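Local coordinates for protein acyl-CoA dehydrogenase (Thermus thermophilus, PDB 2Z1Q) that probably catalyses the FAD-dependent 2,3-dehydrogenation of saturated acyl-CoA thioesters, passing the electrons on to an acceptor, at residues G111-Y123 with Y133-Y146. Sequence-based numbering, arbitrary orientation.
Sequences GAHTSIGTLPLVY and YLPKLASGEWIAAY. With FAD (flavin-adenine dinucleotide), chain D.
Helix 111-117 passes strand 144-146 at 64°, their axes 7.0 Å apart, with Gly117 and Ala144 nearest in the backbone, while helices 119-123 and 134-139 are inclined at 140°. His113 bridges helix 134-139 and the strand. Its chi1 of 180° swings the ring away from the backbone N and across to the other segment, where it bonds through both nitrogens at its edge, with both partners close to the ring plane: ND1 accepts from Ala144 N at 2.9 Å, nearly straight, and NE2 donates to Leu137 O, also 2.9 Å. An alanine here would be likely to leave Ala144 N and Leu137 O without these mates and open a gap between helix and strand. At Gly117, bare of a side chain, Ala144 CB comes within 3.4 Å of Gly117 O; a CB on Gly117 would clash with Ala144 CB and with His113 O. Ile116 lays CB over one face of the Tyr146 ring, 3.6 Å from its centroid, a CH-pi contact, and Pro120 CG also reaches this ring. On the other flank, Leu134 CD1 packs against both Thr118 CG2 (3.6 Å) and Val122 CG2, and Leu121 CD1 meets Leu137 CD1 at 3.7 Å. Tyr146 O accepts from flavin N3 (2.8 Å), and Ile116 CD1 lies near flavin O4. Bonding through both nitrogens is consistent with a neutral imidazole carrying its proton on NE2 and probably fixed in rotation, which ties the N-terminal helices to strand 144-147, paired with strand 190-197, beside the flavin.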
ATOM      1  N   GLY B 111      -0.721 -11.092  21.402  1.00 23.70           N
ATOM      2  CA  GLY B 111      -0.197 -12.095  20.491  1.00 24.26           C
ATOM      3  C   GLY B 111       1.182 -12.625  20.837  1.00 26.42           C
ATOM      4  O   GLY B 111       1.402 -13.838  20.851  1.00 27.61           O
ATOM      5  N   ALA B 112       2.125 -11.736  21.118  1.00 25.51           N
ATOM      6  CA  ALA B 112       3.469 -12.184  21.439  1.00 26.09           C
ATOM      7  C   ALA B 112       3.436 -13.043  22.715  1.00 24.75           C
ATOM      8  O   ALA B 112       4.054 -14.097  22.790  1.00 23.83           O
ATOM      9  CB  ALA B 112       4.390 -10.990  21.607  1.00 22.94           C
ATOM     10  N   HIS B 113       2.693 -12.587  23.710  1.00 26.50           N
ATOM     11  CA  HIS B 113       2.570 -13.324  24.966  1.00 26.43           C
ATOM     12  C   HIS B 113       1.996 -14.752  24.768  1.00 26.19           C
ATOM     13  O   HIS B 113       2.685 -15.735  25.026  1.00 24.44           O
ATOM     14  CB  HIS B 113       1.695 -12.524  25.918  1.00 25.62           C
ATOM     15  CG  HIS B 113       1.490 -13.180  27.245  1.00 28.63           C
ATOM     16  ND1 HIS B 113       2.499 -13.316  28.179  1.00 29.51           N
ATOM     17  CD2 HIS B 113       0.382 -13.730  27.804  1.00 27.93           C
ATOM     18  CE1 HIS B 113       2.019 -13.920  29.250  1.00 30.11           C
ATOM     19  NE2 HIS B 113       0.741 -14.181  29.049  1.00 28.34           N
ATOM     20  N   THR B 114       0.755 -14.854  24.286  1.00 25.97           N
ATOM     21  CA  THR B 114       0.105 -16.166  24.088  1.00 27.01           C
ATOM     22  C   THR B 114       0.762 -17.122  23.084  1.00 27.91           C
ATOM     23  O   THR B 114       0.626 -18.350  23.216  1.00 28.03           O
ATOM     24  CB  THR B 114      -1.387 -16.006  23.663  1.00 25.08           C
ATOM     25  OG1 THR B 114      -1.462 -15.392  22.373  1.00 27.09           O
ATOM     26  CG2 THR B 114      -2.147 -15.147  24.669  1.00 24.86           C
ATOM     27  N   SER B 115       1.475 -16.596  22.091  1.00 27.12           N
ATOM     28  CA  SER B 115       2.100 -17.476  21.117  1.00 28.04           C
ATOM     29  C   SER B 115       3.582 -17.717  21.399  1.00 28.27           C
ATOM     30  O   SER B 115       3.935 -18.628  22.143  1.00 28.93           O
ATOM     31  CB  SER B 115       1.894 -16.935  19.695  1.00 28.73           C
ATOM     32  OG  SER B 115       2.547 -15.691  19.502  1.00 28.38           O
ATOM     33  N   ILE B 116       4.457 -16.907  20.821  1.00 28.31           N
ATOM     34  CA  ILE B 116       5.884 -17.095  21.047  1.00 28.02           C
ATOM     35  C   ILE B 116       6.305 -17.032  22.517  1.00 26.22           C
ATOM     36  O   ILE B 116       7.299 -17.631  22.908  1.00 26.42           O
ATOM     37  CB  ILE B 116       6.692 -16.069  20.245  1.00 28.27           C
ATOM     38  CG1 ILE B 116       6.151 -14.658  20.512  1.00 29.04           C
ATOM     39  CG2 ILE B 116       6.631 -16.426  18.768  1.00 29.63           C
ATOM     40  CD1 ILE B 116       6.876 -13.548  19.752  1.00 29.13           C
ATOM     41  N   GLY B 117       5.544 -16.328  23.340  1.00 25.40           N
ATOM     42  CA  GLY B 117       5.919 -16.224  24.740  1.00 27.23           C
ATOM     43  C   GLY B 117       5.570 -17.406  25.630  1.00 28.03           C
ATOM     44  O   GLY B 117       6.337 -17.777  26.511  1.00 27.57           O
ATOM     45  N   THR B 118       4.408 -18.005  25.392  1.00 29.87           N
ATOM     46  CA  THR B 118       3.958 -19.129  26.202  1.00 31.01           C
ATOM     47  C   THR B 118       4.208 -20.498  25.561  1.00 32.25           C
ATOM     48  O   THR B 118       4.696 -21.408  26.224  1.00 33.84           O
ATOM     49  CB  THR B 118       2.441 -18.995  26.543  1.00 31.11           C
ATOM     50  OG1 THR B 118       2.196 -17.745  27.199  1.00 30.65           O
ATOM     51  CG2 THR B 118       1.998 -20.123  27.469  1.00 30.61           C
ATOM     52  N   LEU B 119       3.884 -20.636  24.274  1.00 33.25           N
ATOM     53  CA  LEU B 119       4.044 -21.909  23.561  1.00 32.63           C
ATOM     54  C   LEU B 119       5.375 -22.636  23.720  1.00 32.13           C
ATOM     55  O   LEU B 119       5.410 -23.859  23.790  1.00 31.49           O
ATOM     56  CB  LEU B 119       3.749 -21.732  22.068  1.00 33.21           C
ATOM     57  CG  LEU B 119       2.324 -22.084  21.624  1.00 35.38           C
ATOM     58  CD1 LEU B 119       1.325 -21.512  22.591  1.00 35.82           C
ATOM     59  CD2 LEU B 119       2.065 -21.551  20.224  1.00 36.87           C
ATOM     60  N   PRO B 120       6.494 -21.897  23.755  1.00 32.61           N
ATOM     61  CA  PRO B 120       7.767 -22.598  23.911  1.00 31.70           C
ATOM     62  C   PRO B 120       7.750 -23.445  25.191  1.00 33.16           C
ATOM     63  O   PRO B 120       8.130 -24.619  25.167  1.00 33.28           O
ATOM     64  CB  PRO B 120       8.782 -21.462  23.943  1.00 32.04           C
ATOM     65  CG  PRO B 120       8.147 -20.451  23.020  1.00 31.97           C
ATOM     66  CD  PRO B 120       6.715 -20.464  23.488  1.00 32.01           C
ATOM     67  N   LEU B 121       7.288 -22.856  26.293  1.00 32.20           N
ATOM     68  CA  LEU B 121       7.208 -23.576  27.556  1.00 33.23           C
ATOM     69  C   LEU B 121       6.209 -24.731  27.456  1.00 33.31           C
ATOM     70  O   LEU B 121       6.466 -25.826  27.954  1.00 32.25           O
ATOM     71  CB  LEU B 121       6.802 -22.627  28.690  1.00 33.43           C
ATOM     72  CG  LEU B 121       7.943 -22.015  29.512  1.00 34.12           C
ATOM     73  CD1 LEU B 121       7.451 -20.799  30.275  1.00 33.09           C
ATOM     74  CD2 LEU B 121       8.491 -23.059  30.471  1.00 34.76           C
ATOM     75  N   VAL B 122       5.077 -24.491  26.801  1.00 32.87           N
ATOM     76  CA  VAL B 122       4.065 -25.534  26.645  1.00 34.10           C
ATOM     77  C   VAL B 122       4.537 -26.688  25.763  1.00 35.34           C
ATOM     78  O   VAL B 122       4.186 -27.841  25.997  1.00 38.33           O
ATOM     79  CB  VAL B 122       2.769 -24.969  26.038  1.00 33.35           C
ATOM     80  CG1 VAL B 122       1.789 -26.099  25.749  1.00 33.40           C
ATOM     81  CG2 VAL B 122       2.143 -23.961  26.991  1.00 32.62           C
ATOM     82  N   TYR B 123       5.335 -26.388  24.747  1.00 35.98           N
ATOM     83  CA  TYR B 123       5.819 -27.414  23.835  1.00 36.83           C
ATOM     84  C   TYR B 123       7.059 -28.169  24.320  1.00 36.70           C
ATOM     85  O   TYR B 123       7.148 -29.386  24.151  1.00 35.55           O
ATOM     86  CB  TYR B 123       6.121 -26.802  22.461  1.00 37.76           C
ATOM     87  CG  TYR B 123       4.909 -26.368  21.665  1.00 39.18           C
ATOM     88  CD1 TYR B 123       5.062 -25.658  20.468  1.00 39.55           C
ATOM     89  CD2 TYR B 123       3.619 -26.715  22.062  1.00 38.81           C
ATOM     90  CE1 TYR B 123       3.960 -25.314  19.687  1.00 39.39           C
ATOM     91  CE2 TYR B 123       2.510 -26.376  21.288  1.00 38.20           C
ATOM     92  CZ  TYR B 123       2.688 -25.680  20.102  1.00 38.97           C
ATOM     93  OH  TYR B 123       1.589 -25.386  19.330  1.00 38.11           O
ATOM     94  N   TYR B 133       6.088 -21.550  35.964  1.00 47.36           N
ATOM     95  CA  TYR B 133       6.080 -20.472  34.982  1.00 44.40           C
ATOM     96  C   TYR B 133       4.741 -20.323  34.284  1.00 42.43           C
ATOM     97  O   TYR B 133       4.159 -19.238  34.276  1.00 42.40           O
ATOM     98  CB  TYR B 133       7.182 -20.695  33.936  1.00 44.48           C
ATOM     99  CG  TYR B 133       8.580 -20.346  34.405  1.00 43.59           C
ATOM    100  CD1 TYR B 133       9.656 -21.193  34.147  1.00 43.60           C
ATOM    101  CD2 TYR B 133       8.826 -19.171  35.115  1.00 44.41           C
ATOM    102  CE1 TYR B 133      10.935 -20.888  34.589  1.00 44.33           C
ATOM    103  CE2 TYR B 133      10.109 -18.852  35.561  1.00 44.75           C
ATOM    104  CZ  TYR B 133      11.156 -19.718  35.297  1.00 44.56           C
ATOM    105  OH  TYR B 133      12.417 -19.437  35.769  1.00 45.00           O
ATOM    106  N   LEU B 134       4.249 -21.417  33.710  1.00 39.91           N
ATOM    107  CA  LEU B 134       2.983 -21.416  32.985  1.00 38.82           C
ATOM    108  C   LEU B 134       1.801 -20.845  33.765  1.00 37.16           C
ATOM    109  O   LEU B 134       0.986 -20.099  33.218  1.00 37.32           O
ATOM    110  CB  LEU B 134       2.663 -22.835  32.514  1.00 39.14           C
ATOM    111  CG  LEU B 134       2.235 -23.011  31.054  1.00 40.59           C
ATOM    112  CD1 LEU B 134       3.205 -22.288  30.124  1.00 39.87           C
ATOM    113  CD2 LEU B 134       2.184 -24.499  30.732  1.00 40.49           C
ATOM    114  N   PRO B 135       1.684 -21.184  35.056  1.00 36.90           N
ATOM    115  CA  PRO B 135       0.551 -20.638  35.813  1.00 37.56           C
ATOM    116  C   PRO B 135       0.521 -19.106  35.806  1.00 36.45           C
ATOM    117  O   PRO B 135      -0.531 -18.501  35.613  1.00 35.15           O
ATOM    118  CB  PRO B 135       0.751 -21.242  37.210  1.00 37.34           C
ATOM    119  CG  PRO B 135       1.396 -22.581  36.892  1.00 37.84           C
ATOM    120  CD  PRO B 135       2.415 -22.196  35.837  1.00 37.57           C
ATOM    121  N   LYS B 136       1.669 -18.470  36.003  1.00 37.74           N
ATOM    122  CA  LYS B 136       1.714 -17.010  36.008  1.00 39.44           C
ATOM    123  C   LYS B 136       1.420 -16.429  34.621  1.00 38.43           C
ATOM    124  O   LYS B 136       0.724 -15.419  34.492  1.00 37.42           O
ATOM    125  CB  LYS B 136       3.081 -16.526  36.479  1.00 42.85           C
ATOM    126  CG  LYS B 136       3.467 -16.976  37.875  1.00 47.29           C
ATOM    127  CD  LYS B 136       4.780 -16.304  38.263  1.00 51.28           C
ATOM    128  CE  LYS B 136       5.255 -16.689  39.656  1.00 54.14           C
ATOM    129  NZ  LYS B 136       5.655 -18.120  39.775  1.00 55.41           N
ATOM    130  N   LEU B 137       1.951 -17.074  33.588  1.00 36.88           N
ATOM    131  CA  LEU B 137       1.730 -16.608  32.226  1.00 36.34           C
ATOM    132  C   LEU B 137       0.261 -16.738  31.854  1.00 35.32           C
ATOM    133  O   LEU B 137      -0.291 -15.871  31.187  1.00 34.87           O
ATOM    134  CB  LEU B 137       2.578 -17.415  31.245  1.00 34.94           C
ATOM    135  CG  LEU B 137       4.083 -17.417  31.514  1.00 35.48           C
ATOM    136  CD1 LEU B 137       4.781 -18.234  30.441  1.00 35.45           C
ATOM    137  CD2 LEU B 137       4.621 -15.994  31.527  1.00 36.47           C
ATOM    138  N   ALA B 138      -0.366 -17.820  32.307  1.00 34.56           N
ATOM    139  CA  ALA B 138      -1.776 -18.071  32.000  1.00 34.23           C
ATOM    140  C   ALA B 138      -2.721 -17.134  32.723  1.00 34.00           C
ATOM    141  O   ALA B 138      -3.831 -16.875  32.258  1.00 32.94           O
ATOM    142  CB  ALA B 138      -2.130 -19.513  32.334  1.00 35.03           C
ATOM    143  N   SER B 139      -2.280 -16.618  33.860  1.00 34.39           N
ATOM    144  CA  SER B 139      -3.089 -15.711  34.653  1.00 35.17           C
ATOM    145  C   SER B 139      -2.856 -14.256  34.259  1.00 35.58           C
ATOM    146  O   SER B 139      -3.721 -13.408  34.468  1.00 36.12           O
ATOM    147  CB  SER B 139      -2.739 -15.879  36.124  1.00 36.20           C
ATOM    148  OG  SER B 139      -1.355 -15.649  36.308  1.00 36.87           O
ATOM    149  N   GLY B 140      -1.688 -13.973  33.691  1.00 34.92           N
ATOM    150  CA  GLY B 140      -1.363 -12.614  33.303  1.00 34.41           C
ATOM    151  C   GLY B 140      -0.494 -11.942  34.359  1.00 34.52           C
ATOM    152  O   GLY B 140      -0.080 -10.794  34.197  1.00 32.08           O
ATOM    153  N   GLU B 141      -0.225 -12.652  35.452  1.00 34.79           N
ATOM    154  CA  GLU B 141       0.603 -12.101  36.511  1.00 35.00           C
ATOM    155  C   GLU B 141       1.982 -11.854  35.913  1.00 34.23           C
ATOM    156  O   GLU B 141       2.656 -10.874  36.232  1.00 33.46           O
ATOM    157  CB  GLU B 141       0.673 -13.080  37.683  1.00 36.78           C
ATOM    158  CG  GLU B 141       1.796 -12.778  38.665  1.00 41.86           C
ATOM    159  CD  GLU B 141       1.618 -13.486  39.993  1.00 44.81           C
ATOM    160  OE1 GLU B 141       1.359 -14.712  39.993  1.00 47.03           O
ATOM    161  OE2 GLU B 141       1.745 -12.816  41.038  1.00 46.32           O
ATOM    162  N   TRP B 142       2.383 -12.746  35.016  1.00 32.38           N
ATOM    163  CA  TRP B 142       3.668 -12.635  34.350  1.00 31.28           C
ATOM    164  C   TRP B 142       3.514 -12.538  32.832  1.00 30.70           C
ATOM    165  O   TRP B 142       2.790 -13.332  32.218  1.00 30.95           O
ATOM    166  CB  TRP B 142       4.525 -13.825  34.741  1.00 32.80           C
ATOM    167  CG  TRP B 142       5.322 -13.578  35.976  1.00 36.37           C
ATOM    168  CD1 TRP B 142       5.008 -12.736  37.006  1.00 38.64           C
ATOM    169  CD2 TRP B 142       6.585 -14.152  36.300  1.00 38.93           C
ATOM    170  NE1 TRP B 142       6.004 -12.748  37.953  1.00 40.05           N
ATOM    171  CE2 TRP B 142       6.986 -13.611  37.543  1.00 39.10           C
ATOM    172  CE3 TRP B 142       7.425 -15.072  35.656  1.00 38.96           C
ATOM    173  CZ2 TRP B 142       8.191 -13.960  38.153  1.00 40.23           C
ATOM    174  CZ3 TRP B 142       8.619 -15.416  36.257  1.00 38.17           C
ATOM    175  CH2 TRP B 142       8.993 -14.862  37.494  1.00 40.34           C
ATOM    176  N   ILE B 143       4.175 -11.549  32.231  1.00 28.75           N
ATOM    177  CA  ILE B 143       4.122 -11.343  30.789  1.00 26.63           C
ATOM    178  C   ILE B 143       5.353 -11.972  30.155  1.00 26.75           C
ATOM    179  O   ILE B 143       6.464 -11.810  30.657  1.00 27.98           O
ATOM    180  CB  ILE B 143       4.075  -9.836  30.448  1.00 27.32           C
ATOM    181  CG1 ILE B 143       2.841  -9.209  31.102  1.00 25.56           C
ATOM    182  CG2 ILE B 143       4.005  -9.626  28.936  1.00 23.58           C
ATOM    183  CD1 ILE B 143       2.761  -7.716  30.952  1.00 28.55           C
ATOM    184  N   ALA B 144       5.173 -12.686  29.052  1.00 25.30           N
ATOM    185  CA  ALA B 144       6.312 -13.336  28.425  1.00 26.40           C
ATOM    186  C   ALA B 144       6.792 -12.636  27.143  1.00 24.75           C
ATOM    187  O   ALA B 144       6.031 -11.930  26.488  1.00 24.14           O
ATOM    188  CB  ALA B 144       5.977 -14.813  28.151  1.00 26.60           C
ATOM    189  N   ALA B 145       8.071 -12.830  26.822  1.00 25.05           N
ATOM    190  CA  ALA B 145       8.683 -12.251  25.629  1.00 25.00           C
ATOM    191  C   ALA B 145       9.495 -13.336  24.928  1.00 25.78           C
ATOM    192  O   ALA B 145       9.957 -14.293  25.560  1.00 26.59           O
ATOM    193  CB  ALA B 145       9.583 -11.077  26.002  1.00 23.69           C
ATOM    194  N   TYR B 146       9.682 -13.164  23.625  1.00 25.00           N
ATOM    195  CA  TYR B 146      10.395 -14.122  22.787  1.00 25.00           C
ATOM    196  C   TYR B 146      11.578 -13.405  22.144  1.00 26.20           C
ATOM    197  O   TYR B 146      11.395 -12.432  21.415  1.00 26.34           O
ATOM    198  CB  TYR B 146       9.432 -14.601  21.704  1.00 24.15           C
ATOM    199  CG  TYR B 146       9.895 -15.760  20.873  1.00 22.66           C
ATOM    200  CD1 TYR B 146       9.939 -17.046  21.395  1.00 22.33           C
ATOM    201  CD2 TYR B 146      10.209 -15.583  19.524  1.00 23.08           C
ATOM    202  CE1 TYR B 146      10.275 -18.140  20.589  1.00 22.44           C
ATOM    203  CE2 TYR B 146      10.542 -16.651  18.718  1.00 20.06           C
ATOM    204  CZ  TYR B 146      10.573 -17.927  19.249  1.00 21.90           C
ATOM    205  OH  TYR B 146      10.896 -18.983  18.431  1.00 23.07           O
TER
HETATM  206  PA  FAD D 701      15.555  -8.255   6.322  1.00 58.81           P
HETATM  207  O1A FAD D 701      14.664  -7.289   6.915  1.00 59.25           O
HETATM  208  O2A FAD D 701      16.858  -8.830   7.046  1.00 53.71           O
HETATM  209  O5B FAD D 701      14.951  -9.151   5.189  1.00 55.78           O
HETATM  210  C5B FAD D 701      14.879  -8.406   3.974  1.00 59.30           C
HETATM  211  C4B FAD D 701      14.430  -9.502   3.034  1.00 61.19           C
HETATM  212  O4B FAD D 701      13.897 -10.698   3.442  1.00 62.11           O
HETATM  213  C3B FAD D 701      13.856  -9.151   1.588  1.00 63.84           C
HETATM  214  O3B FAD D 701      14.921  -8.833   0.683  1.00 68.54           O
HETATM  215  C2B FAD D 701      13.189 -10.575   1.401  1.00 63.41           C
HETATM  216  O2B FAD D 701      13.025 -11.021   0.051  1.00 66.50           O
HETATM  217  C1B FAD D 701      14.291 -11.192   2.215  1.00 59.22           C
HETATM  218  N9A FAD D 701      14.624 -12.585   2.194  1.00 54.87           N
HETATM  219  C8A FAD D 701      15.122 -13.211   3.300  1.00 52.76           C
HETATM  220  N7A FAD D 701      15.388 -14.437   3.037  1.00 53.63           N
HETATM  221  C5A FAD D 701      15.061 -14.696   1.754  1.00 52.34           C
HETATM  222  C6A FAD D 701      15.133 -15.849   0.915  1.00 50.91           C
HETATM  223  N6A FAD D 701      15.618 -17.034   1.428  1.00 49.90           N
HETATM  224  N1A FAD D 701      14.705 -15.730  -0.372  1.00 50.43           N
HETATM  225  C2A FAD D 701      14.259 -14.579  -0.868  1.00 49.93           C
HETATM  226  N3A FAD D 701      14.197 -13.502  -0.110  1.00 50.47           N
HETATM  227  C4A FAD D 701      14.576 -13.485   1.178  1.00 52.41           C
HETATM  228  N1  FAD D 701      11.439 -10.862  16.866  1.00 35.69           N
HETATM  229  C2  FAD D 701      11.377 -11.733  17.897  1.00 36.47           C
HETATM  230  O2  FAD D 701      12.204 -12.630  17.947  1.00 34.39           O
HETATM  231  N3  FAD D 701      10.452 -11.644  18.885  1.00 37.13           N
HETATM  232  C4  FAD D 701       9.499 -10.649  18.912  1.00 36.51           C
HETATM  233  O4  FAD D 701       8.682 -10.571  19.796  1.00 37.98           O
HETATM  234  C4X FAD D 701       9.522  -9.646  17.818  1.00 38.14           C
HETATM  235  N5  FAD D 701       8.664  -8.613  17.764  1.00 36.94           N
HETATM  236  C5X FAD D 701       8.736  -7.686  16.775  1.00 36.90           C
HETATM  237  C6  FAD D 701       7.856  -6.546  16.757  1.00 38.14           C
HETATM  238  C7  FAD D 701       7.984  -5.578  15.746  1.00 37.62           C
HETATM  239  C7M FAD D 701       7.069  -4.368  15.753  1.00 37.61           C
HETATM  240  C8  FAD D 701       8.972  -5.727  14.722  1.00 37.25           C
HETATM  241  C8M FAD D 701       9.149  -4.703  13.622  1.00 36.19           C
HETATM  242  C9  FAD D 701       9.812  -6.819  14.723  1.00 35.46           C
HETATM  243  C9A FAD D 701       9.723  -7.815  15.743  1.00 38.84           C
HETATM  244  N10 FAD D 701      10.623  -8.903  15.746  1.00 39.97           N
HETATM  245  C10 FAD D 701      10.576  -9.831  16.767  1.00 37.95           C
HETATM  246  C1' FAD D 701      11.585  -8.937  14.675  1.00 43.89           C
HETATM  247  C2' FAD D 701      11.249  -9.899  13.526  1.00 47.36           C
HETATM  248  O2' FAD D 701      11.264 -11.249  13.966  1.00 50.93           O
HETATM  249  C3' FAD D 701      12.340  -9.581  12.554  1.00 49.93           C
HETATM  250  O3' FAD D 701      12.179  -8.185  12.170  1.00 48.91           O
HETATM  251  C4' FAD D 701      12.323 -10.377  11.278  1.00 49.39           C
HETATM  252  O4' FAD D 701      12.496 -11.782  11.479  1.00 51.96           O
HETATM  253  C5' FAD D 701      13.441  -9.735  10.539  1.00 50.08           C
HETATM  254  O5' FAD D 701      13.637 -10.203   9.302  1.00 45.76           O
HETATM  255  P   FAD D 701      14.657  -9.078   8.786  1.00 46.08           P
HETATM  256  O1P FAD D 701      14.021  -7.758   9.037  1.00 39.23           O
HETATM  257  O2P FAD D 701      16.066  -9.157   9.597  1.00 41.37           O
HETATM  258  O3P FAD D 701      14.784  -9.401   7.190  1.00 47.90           O
HETATM  259  O   HOH W   1       9.160 -16.486  27.258  1.00 30.09           O